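Local coordinates for YceI-like domain protein (Burkholderia cenocepacia BC7, PDB 5IXH), which binds a long octaprenyl diphosphate inside a lipocalin-like beta barrel and, as a bacterial lipocalin, probably captures antibiotics outside the cell, at residues G67-D72 and G140-T145; G98-K103 and L128-S133; S9-V14 and M47-A52. All blocks are in the same frame, centred on the assembly; numbering follows the deposited sequence.

Contact 1 of 3, residues G67-D72 and G140-T145; sequences GKDWFD and GEWKDT. With OTP ((2E,6E,10E,14E,18E,22E,26E)-3,7,11,15,19,23,27,31-octamethyldotriaconta-2,6,10,14,18,22,26,30-octaenyl trihydrogen diphosphate), chain C.
At the mouth of the lipid pocket, where the octaprenyl diphosphate (OTP) passes from its buried chain to its diphosphate head, the indoles of W70 and W142 meet in a T-shaped (edge-to-face) pair. The edge of W70 is the one presented: its NE1 sits 3.2 Å above the plane of the W142 ring, displaced toward the rim, and comes within 3.3 Å of W142 CG. The five-membered rings have centroids 4.3 Å apart and planes inclined at 55°, so this is a tilted T rather than a perpendicular one. Further along the same edge, W70 CZ2 packs against W142 CE3 at 3.7 Å. The two NE1 atoms are close as well, but both are donors and form no bond with each other. In both tryptophans CG lies beside the backbone N (chi1 -79° in W70, -61° in W142); the side chains as a whole cross at about a right angle, although the ring planes are less steeply inclined.

D69 adds a polar bridge beside the rings. A water donates to its OD2 at 2.6 Å and accepts from the backbone N of E141, tying the type I turn G67-W70 to the short 3-10 segment 141-142. Each aromatic also touches the lipid: W70 CZ3 lies 3.9 Å from OTP C30, the F71 ring meets the chain at its edge through CE1, and W142 turns its own edge to the first phosphate, with CZ3 3.7 Å from OTP O3.

Residues 67-72 follow helix 59-66, whose Q64 touches both tryptophans, and precede strand 78-90. Residues 140-145 belong to the loop that joins strand 121-131 to strand 151-160.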
# COMPACT_ATOMS: atom_id res chain seq x y z
N GLY A 67 -3.92 -3.97 -16.95
CA GLY A 67 -5.09 -4.00 -17.80
C GLY A 67 -6.41 -3.92 -17.07
O GLY A 67 -6.44 -3.99 -15.85
N LYS A 68 -7.50 -3.86 -17.83
CA LYS A 68 -8.83 -3.54 -17.32
C LYS A 68 -9.31 -4.45 -16.20
O LYS A 68 -9.84 -3.97 -15.19
CB LYS A 68 -9.85 -3.53 -18.47
CG LYS A 68 -11.24 -3.12 -18.03
CD LYS A 68 -12.20 -3.05 -19.21
CE LYS A 68 -13.65 -2.87 -18.75
NZ LYS A 68 -13.82 -1.67 -17.88
N ASP A 69 -9.10 -5.75 -16.33
CA ASP A 69 -9.60 -6.68 -15.30
C ASP A 69 -8.84 -6.57 -14.00
O ASP A 69 -9.36 -6.95 -12.95
CB ASP A 69 -9.54 -8.15 -15.73
CG ASP A 69 -10.49 -8.49 -16.85
OD1 ASP A 69 -11.51 -7.78 -17.00
OD2 ASP A 69 -10.23 -9.48 -17.55
N TRP A 70 -7.61 -6.07 -14.07
CA TRP A 70 -6.75 -5.93 -12.89
C TRP A 70 -6.78 -4.49 -12.42
O TRP A 70 -7.82 -4.05 -11.95
CB TRP A 70 -5.35 -6.49 -13.17
CG TRP A 70 -5.35 -7.98 -13.08
CD1 TRP A 70 -5.43 -8.88 -14.12
CD2 TRP A 70 -5.29 -8.77 -11.89
NE1 TRP A 70 -5.42 -10.16 -13.63
CE2 TRP A 70 -5.33 -10.12 -12.27
CE3 TRP A 70 -5.20 -8.46 -10.53
CZ2 TRP A 70 -5.29 -11.16 -11.34
CZ3 TRP A 70 -5.16 -9.48 -9.62
CH2 TRP A 70 -5.19 -10.81 -10.02
N PHE A 71 -5.70 -3.72 -12.54
CA PHE A 71 -5.76 -2.35 -12.01
C PHE A 71 -6.57 -1.39 -12.88
O PHE A 71 -7.02 -0.36 -12.40
CB PHE A 71 -4.37 -1.75 -11.86
CG PHE A 71 -3.50 -2.39 -10.80
CD1 PHE A 71 -4.03 -3.14 -9.78
CD2 PHE A 71 -2.13 -2.29 -10.90
CE1 PHE A 71 -3.19 -3.73 -8.84
CE2 PHE A 71 -1.30 -2.86 -9.96
CZ PHE A 71 -1.83 -3.58 -8.95
N ASP A 72 -6.69 -1.68 -14.16
CA ASP A 72 -7.26 -0.71 -15.12
C ASP A 72 -6.54 0.64 -14.97
O ASP A 72 -7.17 1.70 -14.74
CB ASP A 72 -8.76 -0.57 -14.92
CG ASP A 72 -9.46 0.12 -16.09
OD1 ASP A 72 -8.82 0.52 -17.08
OD2 ASP A 72 -10.70 0.26 -16.00
N GLY A 140 -13.65 -10.45 -13.87
CA GLY A 140 -13.82 -11.32 -15.02
C GLY A 140 -13.30 -12.71 -14.70
O GLY A 140 -13.62 -13.26 -13.65
N GLU A 141 -12.50 -13.29 -15.58
CA GLU A 141 -11.94 -14.62 -15.33
C GLU A 141 -11.05 -14.66 -14.09
O GLU A 141 -10.85 -15.72 -13.51
CB GLU A 141 -11.17 -15.10 -16.56
CG GLU A 141 -12.08 -15.43 -17.71
CD GLU A 141 -11.34 -15.95 -18.92
OE1 GLU A 141 -10.10 -15.86 -18.94
OE2 GLU A 141 -12.01 -16.45 -19.85
N TRP A 142 -10.55 -13.50 -13.66
CA TRP A 142 -9.68 -13.48 -12.51
C TRP A 142 -10.40 -13.40 -11.17
O TRP A 142 -9.75 -13.31 -10.12
CB TRP A 142 -8.68 -12.32 -12.64
CG TRP A 142 -7.82 -12.47 -13.84
CD1 TRP A 142 -7.97 -11.83 -15.02
CD2 TRP A 142 -6.69 -13.35 -13.99
NE1 TRP A 142 -6.99 -12.24 -15.91
CE2 TRP A 142 -6.20 -13.17 -15.29
CE3 TRP A 142 -6.05 -14.25 -13.14
CZ2 TRP A 142 -5.09 -13.88 -15.78
CZ3 TRP A 142 -4.95 -14.95 -13.61
CH2 TRP A 142 -4.48 -14.75 -14.93
N LYS A 143 -11.73 -13.46 -11.17
CA LYS A 143 -12.47 -13.53 -9.89
C LYS A 143 -12.16 -14.82 -9.16
O LYS A 143 -12.26 -14.88 -7.93
CB LYS A 143 -13.98 -13.43 -10.10
CG LYS A 143 -14.46 -12.04 -10.49
CD LYS A 143 -15.98 -11.90 -10.52
CE LYS A 143 -16.62 -12.69 -11.63
NZ LYS A 143 -18.09 -12.45 -11.64
N ASP A 144 -11.82 -15.88 -9.90
CA ASP A 144 -11.61 -17.20 -9.31
C ASP A 144 -10.44 -17.17 -8.33
O ASP A 144 -9.28 -17.03 -8.73
CB ASP A 144 -11.36 -18.23 -10.42
CG ASP A 144 -11.39 -19.67 -9.93
OD1 ASP A 144 -11.25 -19.89 -8.71
OD2 ASP A 144 -11.54 -20.59 -10.77
N THR A 145 -10.72 -17.32 -7.05
CA THR A 145 -9.68 -17.20 -6.04
C THR A 145 -8.87 -18.47 -5.87
O THR A 145 -7.93 -18.50 -5.09
CB THR A 145 -10.26 -16.77 -4.69
OG1 THR A 145 -11.26 -17.71 -4.29
CG2 THR A 145 -10.85 -15.38 -4.80
O7 OTP C . 0.46 -20.79 -13.29
P2 OTP C . -0.58 -19.70 -13.14
O5 OTP C . -1.55 -19.75 -14.30
O6 OTP C . -1.34 -19.88 -11.84
O4 OTP C . 0.13 -18.28 -13.12
P1 OTP C . -0.62 -16.89 -13.29
O2 OTP C . -0.79 -16.57 -14.76
O3 OTP C . -1.97 -16.94 -12.61
O1 OTP C . 0.29 -15.77 -12.61
C40 OTP C . -0.21 -14.89 -11.62
C39 OTP C . 0.87 -13.81 -11.54
C37 OTP C . 0.84 -12.77 -10.66
C38 OTP C . 2.02 -11.80 -10.75
C36 OTP C . -0.30 -12.53 -9.64
C35 OTP C . -0.73 -11.05 -9.73
C34 OTP C . -1.24 -10.51 -8.38
C32 OTP C . -1.31 -9.15 -8.19
C33 OTP C . -0.89 -8.17 -9.29
C31 OTP C . -1.83 -8.59 -6.85
C30 OTP C . -2.90 -7.52 -7.12
C29 OTP C . -2.46 -6.30 -6.31
C27 OTP C . -3.29 -5.67 -5.41
C28 OTP C . -4.73 -6.10 -5.10
C26 OTP C . -2.68 -4.48 -4.66
C25 OTP C . -3.66 -3.31 -4.59
C24 OTP C . -2.80 -2.33 -3.79
C22 OTP C . -2.42 -1.11 -4.28
C23 OTP C . -2.85 -0.59 -5.66
C21 OTP C . -1.55 -0.25 -3.37
C20 OTP C . -2.52 0.70 -2.66
C19 OTP C . -1.79 1.16 -1.40
C17 OTP C . -1.73 2.50 -1.05
C18 OTP C . -2.41 3.56 -1.92
C16 OTP C . -1.01 2.97 0.22
C15 OTP C . -0.25 1.83 0.93
C14 OTP C . 0.11 2.31 2.35
C12 OTP C . -0.82 2.22 3.36
C13 OTP C . -2.21 1.62 3.17
C11 OTP C . -0.47 2.71 4.78
C10 OTP C . 0.61 3.80 4.77
C9 OTP C . 0.58 4.37 6.20
C7 OTP C . 1.22 5.54 6.52
C8 OTP C . 1.99 6.33 5.46
C6 OTP C . 1.12 6.03 7.97
C5 OTP C . 2.49 6.49 8.48
C4 OTP C . 2.39 6.39 10.02
C2 OTP C . 2.28 7.47 10.86
C3 OTP C . 2.20 7.17 12.36
C1 OTP C . 2.25 8.92 10.38
O HOH W 1 -11.61 -11.70 -17.96

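Contact 2 of 3, residues G98-K103 and L128-S133; sequences GKLTIK and LPIKRS. With OTP ((2E,6E,10E,14E,18E,22E,26E)-3,7,11,15,19,23,27,31-octamethyldotriaconta-2,6,10,14,18,22,26,30-octaenyl trihydrogen diphosphate), chain C.
L100 and L128 reach toward each other, tip to tip, inside the antiparallel beta barrel of this lipocalin-like YceI fold, their CD2 methyls 3.9 Å apart. Strands 93-102 and 121-131 are not neighbours in the sheet, since strand 105-118 runs between them. The axes of the segments 98-102 and 128-131 come no closer than 11.4 Å and make an angle of 49°, and no hydrogen bond joins them. Their contact is made by side chains alone.

Both leucines adopt the same conformation, with CG anti to the backbone N (chi1 178° in L100, 177° in L128), but they use their methyls differently. L100 sends CD2 to strand 121-131, where it also touches I130 CG2, the two side chains crossing at about a right angle, while CD1 faces the lipid 3.7 Å from OTP C17. L128 CD2 serves both the leucine and the chain, lying 3.6 Å from OTP C13.

The isoleucines differ. I130 holds CG1 between the backbone N and the carbonyl carbon, whereas I102 has CG1 anti to the carbonyl carbon; from these different settings their CD1 methyls still meet tip to tip at 4.0 Å. I102 CD1 also lies beside OTP C24, and its CG2 beside C23, a methyl branch of the prenyl chain.

At the end of segment 128-133, the extended arm of R132 leads away from segment 98-103, and its guanidinium is hydrogen-bonded to the backbone carbonyls of V137, G138 and W142, among others. The aliphatic base of this arginine still lines the pocket, with R132 CB 3.6 Å from the methyl C28 of OTP.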
# COMPACT_ATOMS: atom_id res chain seq x y z
N GLY A 98 -7.49 5.42 7.96
CA GLY A 98 -7.77 6.38 6.89
C GLY A 98 -8.48 5.76 5.73
O GLY A 98 -8.94 4.61 5.78
N LYS A 99 -8.58 6.53 4.65
CA LYS A 99 -9.29 6.12 3.45
C LYS A 99 -8.34 5.60 2.40
O LYS A 99 -7.42 6.34 1.99
CB LYS A 99 -10.06 7.30 2.89
CG LYS A 99 -11.01 6.89 1.80
CD LYS A 99 -11.69 8.06 1.10
CE LYS A 99 -12.61 8.79 2.03
NZ LYS A 99 -13.46 9.72 1.22
N LEU A 100 -8.53 4.36 1.99
CA LEU A 100 -7.77 3.70 0.92
C LEU A 100 -8.66 3.64 -0.29
O LEU A 100 -9.75 3.09 -0.22
CB LEU A 100 -7.37 2.30 1.37
CG LEU A 100 -6.61 1.43 0.35
CD1 LEU A 100 -5.28 2.07 -0.02
CD2 LEU A 100 -6.40 0.04 0.88
N THR A 101 -8.21 4.24 -1.40
CA THR A 101 -8.95 4.23 -2.66
C THR A 101 -8.09 3.54 -3.71
O THR A 101 -6.96 3.98 -3.99
CB THR A 101 -9.28 5.64 -3.12
OG1 THR A 101 -9.95 6.33 -2.06
CG2 THR A 101 -10.18 5.61 -4.35
N ILE A 102 -8.63 2.46 -4.27
CA ILE A 102 -7.97 1.68 -5.32
C ILE A 102 -9.03 1.43 -6.39
O ILE A 102 -10.14 1.02 -6.10
CB ILE A 102 -7.46 0.30 -4.79
CG1 ILE A 102 -6.46 0.47 -3.65
CG2 ILE A 102 -6.83 -0.51 -5.93
CD1 ILE A 102 -6.21 -0.78 -2.86
N LYS A 103 -8.67 1.69 -7.65
CA LYS A 103 -9.55 1.49 -8.78
C LYS A 103 -10.88 2.24 -8.54
O LYS A 103 -11.97 1.78 -8.84
CB LYS A 103 -9.73 -0.02 -9.04
CG LYS A 103 -10.17 -0.40 -10.42
CD LYS A 103 -10.16 -1.92 -10.63
CE LYS A 103 -10.73 -2.32 -11.99
NZ LYS A 103 -10.68 -3.77 -12.25
N LEU A 128 -0.58 -4.09 5.50
CA LEU A 128 -2.02 -4.00 5.46
C LEU A 128 -2.59 -5.13 4.61
O LEU A 128 -2.39 -5.13 3.39
CB LEU A 128 -2.46 -2.67 4.85
CG LEU A 128 -3.98 -2.53 4.71
CD1 LEU A 128 -4.68 -2.50 6.05
CD2 LEU A 128 -4.29 -1.27 3.90
N PRO A 129 -3.32 -6.07 5.22
CA PRO A 129 -3.98 -7.08 4.39
C PRO A 129 -5.29 -6.53 3.84
O PRO A 129 -6.07 -5.89 4.56
CB PRO A 129 -4.24 -8.22 5.37
CG PRO A 129 -4.27 -7.60 6.72
CD PRO A 129 -3.42 -6.35 6.67
N ILE A 130 -5.52 -6.78 2.56
CA ILE A 130 -6.78 -6.42 1.93
C ILE A 130 -7.29 -7.59 1.11
O ILE A 130 -6.53 -8.52 0.80
CB ILE A 130 -6.65 -5.19 1.01
CG1 ILE A 130 -5.73 -5.45 -0.21
CG2 ILE A 130 -6.17 -3.96 1.82
CD1 ILE A 130 -5.92 -4.42 -1.34
N LYS A 131 -8.56 -7.53 0.75
CA LYS A 131 -9.11 -8.42 -0.25
C LYS A 131 -9.14 -7.67 -1.58
O LYS A 131 -9.77 -6.63 -1.70
CB LYS A 131 -10.54 -8.82 0.12
CG LYS A 131 -10.63 -9.72 1.33
CD LYS A 131 -12.07 -10.13 1.62
CE LYS A 131 -12.14 -11.37 2.50
NZ LYS A 131 -11.07 -11.39 3.54
N ARG A 132 -8.46 -8.21 -2.58
CA ARG A 132 -8.45 -7.58 -3.90
C ARG A 132 -9.86 -7.42 -4.45
O ARG A 132 -10.15 -6.43 -5.14
CB ARG A 132 -7.54 -8.33 -4.89
CG ARG A 132 -7.98 -9.75 -5.25
CD ARG A 132 -6.93 -10.44 -6.09
NE ARG A 132 -7.34 -11.79 -6.44
CZ ARG A 132 -8.23 -12.09 -7.39
NH1 ARG A 132 -8.80 -11.13 -8.11
NH2 ARG A 132 -8.54 -13.36 -7.61
N SER A 133 -10.73 -8.38 -4.15
CA SER A 133 -12.11 -8.34 -4.63
C SER A 133 -12.88 -7.11 -4.13
O SER A 133 -13.77 -6.62 -4.82
CB SER A 133 -12.88 -9.61 -4.22
OG SER A 133 -12.91 -9.73 -2.81
O7 OTP C . 0.46 -20.79 -13.29
P2 OTP C . -0.58 -19.70 -13.14
O5 OTP C . -1.55 -19.75 -14.30
O6 OTP C . -1.34 -19.88 -11.84
O4 OTP C . 0.13 -18.28 -13.12
P1 OTP C . -0.62 -16.89 -13.29
O2 OTP C . -0.79 -16.57 -14.76
O3 OTP C . -1.97 -16.94 -12.61
O1 OTP C . 0.29 -15.77 -12.61
C40 OTP C . -0.21 -14.89 -11.62
C39 OTP C . 0.87 -13.81 -11.54
C37 OTP C . 0.84 -12.77 -10.66
C38 OTP C . 2.02 -11.80 -10.75
C36 OTP C . -0.30 -12.53 -9.64
C35 OTP C . -0.73 -11.05 -9.73
C34 OTP C . -1.24 -10.51 -8.38
C32 OTP C . -1.31 -9.15 -8.19
C33 OTP C . -0.89 -8.17 -9.29
C31 OTP C . -1.83 -8.59 -6.85
C30 OTP C . -2.90 -7.52 -7.12
C29 OTP C . -2.46 -6.30 -6.31
C27 OTP C . -3.29 -5.67 -5.41
C28 OTP C . -4.73 -6.10 -5.10
C26 OTP C . -2.68 -4.48 -4.66
C25 OTP C . -3.66 -3.31 -4.59
C24 OTP C . -2.80 -2.33 -3.79
C22 OTP C . -2.42 -1.11 -4.28
C23 OTP C . -2.85 -0.59 -5.66
C21 OTP C . -1.55 -0.25 -3.37
C20 OTP C . -2.52 0.70 -2.66
C19 OTP C . -1.79 1.16 -1.40
C17 OTP C . -1.73 2.50 -1.05
C18 OTP C . -2.41 3.56 -1.92
C16 OTP C . -1.01 2.97 0.22
C15 OTP C . -0.25 1.83 0.93
C14 OTP C . 0.11 2.31 2.35
C12 OTP C . -0.82 2.22 3.36
C13 OTP C . -2.21 1.62 3.17
C11 OTP C . -0.47 2.71 4.78
C10 OTP C . 0.61 3.80 4.77
C9 OTP C . 0.58 4.37 6.20
C7 OTP C . 1.22 5.54 6.52
C8 OTP C . 1.99 6.33 5.46
C6 OTP C . 1.12 6.03 7.97
C5 OTP C . 2.49 6.49 8.48
C4 OTP C . 2.39 6.39 10.02
C2 OTP C . 2.28 7.47 10.86
C3 OTP C . 2.20 7.17 12.36
C1 OTP C . 2.25 8.92 10.38

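Contact 3 of 3, residues S9-V14 and M47-A52; sequences SKVSAV and MTIDVA. With OTP ((2E,6E,10E,14E,18E,22E,26E)-3,7,11,15,19,23,27,31-octamethyldotriaconta-2,6,10,14,18,22,26,30-octaenyl trihydrogen diphosphate), chain C.
V11 of strand 10-15 meets M47 and I49 of strand 44-50 on the greasy inner wall of the barrel, over the intervening strand 22-34. That strand pairs with both, so the two segments meet through side chains, with no hydrogen bond between them.

The first contact along segment 47-52 is M47. Its chain is extended as far as the sulfur, CG lying anti to the backbone N (chi1 180°), and then bends at chi3, -58°, to place the CE methyl. V11 and M47 slide past each other in opposite directions, and V11 CG2 comes to 3.7 Å from M47 SD and 4.0 Å from M47 CE. The same sulfur touches the prenyl chain, with M47 SD only 3.4 Å from OTP C16, while CE lies against C14. L158 of strand 151-160 is also in contact with the methionine.

Two residues on, I49 again points inward. It reaches toward V11 tip to tip, I49 CD1 lying 3.6 Å from V11 CG1 and also touching V11 CB, while CG1 passes the lipid 3.9 Å from OTP C18. Its CD1 is carried by an unusual second torsion, chi2 -100°. F26 and F29 of strand 22-34 adjoin this isoleucine. Past I49 the segment leaves V11, and V51 packs instead on F71 and A73.

On the other segment, A13 adds its CB to the pocket wall, 4.0 Å from OTP C26. The contact is thus entirely apolar, formed from methyls, methylenes and one thioether. Such a surface offers the polyprenyl chain dispersion contacts without directional bonds, which is consistent with a pocket that takes up long hydrophobic molecules.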
# COMPACT_ATOMS: atom_id res chain seq x y z
N SER A 9 12.56 4.25 0.15
CA SER A 9 11.27 3.72 0.59
C SER A 9 10.80 2.64 -0.38
O SER A 9 11.28 2.54 -1.52
CB SER A 9 10.25 4.85 0.65
OG SER A 9 10.62 5.80 1.64
N LYS A 10 9.84 1.85 0.08
CA LYS A 10 9.33 0.76 -0.73
C LYS A 10 7.89 0.51 -0.39
O LYS A 10 7.49 0.53 0.78
CB LYS A 10 10.12 -0.52 -0.45
CG LYS A 10 9.86 -1.65 -1.45
CD LYS A 10 10.21 -3.01 -0.86
CE LYS A 10 10.35 -4.08 -1.94
NZ LYS A 10 10.42 -5.45 -1.37
N VAL A 11 7.08 0.30 -1.42
CA VAL A 11 5.71 -0.16 -1.25
C VAL A 11 5.55 -1.35 -2.19
O VAL A 11 5.83 -1.24 -3.38
CB VAL A 11 4.70 0.92 -1.62
CG1 VAL A 11 3.26 0.39 -1.44
CG2 VAL A 11 4.89 2.15 -0.75
N SER A 12 5.09 -2.46 -1.63
CA SER A 12 4.95 -3.69 -2.39
C SER A 12 3.64 -4.38 -2.05
O SER A 12 2.96 -4.02 -1.09
CB SER A 12 6.13 -4.63 -2.15
OG SER A 12 6.16 -5.11 -0.83
N ALA A 13 3.27 -5.35 -2.88
CA ALA A 13 2.08 -6.14 -2.67
C ALA A 13 2.43 -7.60 -2.91
O ALA A 13 3.09 -7.94 -3.89
CB ALA A 13 0.97 -5.71 -3.58
N VAL A 14 2.05 -8.43 -1.94
CA VAL A 14 2.31 -9.86 -2.00
C VAL A 14 1.00 -10.59 -2.20
O VAL A 14 0.08 -10.45 -1.38
CB VAL A 14 2.95 -10.36 -0.71
CG1 VAL A 14 3.27 -11.82 -0.84
CG2 VAL A 14 4.21 -9.56 -0.39
N MET A 47 -0.38 8.87 1.07
CA MET A 47 0.42 8.25 0.02
C MET A 47 -0.36 8.21 -1.26
O MET A 47 -1.57 7.95 -1.26
CB MET A 47 0.79 6.83 0.40
CG MET A 47 1.61 6.11 -0.63
SD MET A 47 2.08 4.47 -0.08
CE MET A 47 2.96 4.89 1.41
N THR A 48 0.33 8.43 -2.37
CA THR A 48 -0.23 8.37 -3.71
C THR A 48 0.64 7.47 -4.53
O THR A 48 1.84 7.75 -4.72
CB THR A 48 -0.26 9.75 -4.30
OG1 THR A 48 -1.00 10.61 -3.41
CG2 THR A 48 -0.90 9.74 -5.66
N ILE A 49 0.08 6.39 -5.04
CA ILE A 49 0.81 5.41 -5.83
C ILE A 49 0.44 5.54 -7.30
O ILE A 49 -0.76 5.61 -7.65
CB ILE A 49 0.45 4.01 -5.31
CG1 ILE A 49 0.97 3.78 -3.87
CG2 ILE A 49 0.91 2.92 -6.24
CD1 ILE A 49 2.24 2.98 -3.76
N ASP A 50 1.46 5.52 -8.16
CA ASP A 50 1.27 5.42 -9.62
C ASP A 50 1.15 3.95 -9.98
O ASP A 50 2.14 3.22 -9.98
CB ASP A 50 2.47 6.09 -10.30
CG ASP A 50 2.57 5.81 -11.80
OD1 ASP A 50 1.86 4.96 -12.35
OD2 ASP A 50 3.44 6.46 -12.43
N VAL A 51 -0.07 3.47 -10.23
CA VAL A 51 -0.27 2.02 -10.27
C VAL A 51 0.40 1.35 -11.48
O VAL A 51 0.77 0.19 -11.39
CB VAL A 51 -1.77 1.58 -10.15
CG1 VAL A 51 -2.39 2.18 -8.89
CG2 VAL A 51 -2.55 1.96 -11.34
N ALA A 52 0.59 2.09 -12.58
CA ALA A 52 1.28 1.55 -13.74
C ALA A 52 2.75 1.27 -13.48
O ALA A 52 3.40 0.61 -14.28
CB ALA A 52 1.14 2.52 -14.92
O7 OTP C . 0.46 -20.79 -13.29
P2 OTP C . -0.58 -19.70 -13.14
O5 OTP C . -1.55 -19.75 -14.30
O6 OTP C . -1.34 -19.88 -11.84
O4 OTP C . 0.13 -18.28 -13.12
P1 OTP C . -0.62 -16.89 -13.29
O2 OTP C . -0.79 -16.57 -14.76
O3 OTP C . -1.97 -16.94 -12.61
O1 OTP C . 0.29 -15.77 -12.61
C40 OTP C . -0.21 -14.89 -11.62
C39 OTP C . 0.87 -13.81 -11.54
C37 OTP C . 0.84 -12.77 -10.66
C38 OTP C . 2.02 -11.80 -10.75
C36 OTP C . -0.30 -12.53 -9.64
C35 OTP C . -0.73 -11.05 -9.73
C34 OTP C . -1.24 -10.51 -8.38
C32 OTP C . -1.31 -9.15 -8.19
C33 OTP C . -0.89 -8.17 -9.29
C31 OTP C . -1.83 -8.59 -6.85
C30 OTP C . -2.90 -7.52 -7.12
C29 OTP C . -2.46 -6.30 -6.31
C27 OTP C . -3.29 -5.67 -5.41
C28 OTP C . -4.73 -6.10 -5.10
C26 OTP C . -2.68 -4.48 -4.66
C25 OTP C . -3.66 -3.31 -4.59
C24 OTP C . -2.80 -2.33 -3.79
C22 OTP C . -2.42 -1.11 -4.28
C23 OTP C . -2.85 -0.59 -5.66
C21 OTP C . -1.55 -0.25 -3.37
C20 OTP C . -2.52 0.70 -2.66
C19 OTP C . -1.79 1.16 -1.40
C17 OTP C . -1.73 2.50 -1.05
C18 OTP C . -2.41 3.56 -1.92
C16 OTP C . -1.01 2.97 0.22
C15 OTP C . -0.25 1.83 0.93
C14 OTP C . 0.11 2.31 2.35
C12 OTP C . -0.82 2.22 3.36
C13 OTP C . -2.21 1.62 3.17
C11 OTP C . -0.47 2.71 4.78
C10 OTP C . 0.61 3.80 4.77
C9 OTP C . 0.58 4.37 6.20
C7 OTP C . 1.22 5.54 6.52
C8 OTP C . 1.99 6.33 5.46
C6 OTP C . 1.12 6.03 7.97
C5 OTP C . 2.49 6.49 8.48
C4 OTP C . 2.39 6.39 10.02
C2 OTP C . 2.28 7.47 10.86
C3 OTP C . 2.20 7.17 12.36
C1 OTP C . 2.25 8.92 10.38

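How the contacts relate
All three contacts touch one OTP molecule. Contact 1 is at the pocket mouth, in loops about 19 Å from the centre of the chain to its own centre; contacts 2 and 3 are inside the barrel and share its antiparallel sheet, their centres about 12 Å apart. In sequence, contact 3 closes first; contact 1 then opens, and both segments of contact 2 fall between its two halves. K103 NZ to W70 O and R132 NH2 to W142 O join contacts 1 and 2, tying the mouth loops to the ends of two barrel strands. Residues far apart in sequence thus line one continuous pocket, consistent with a barrel that encloses a long prenyl chain and leaves the diphosphate at its mouth.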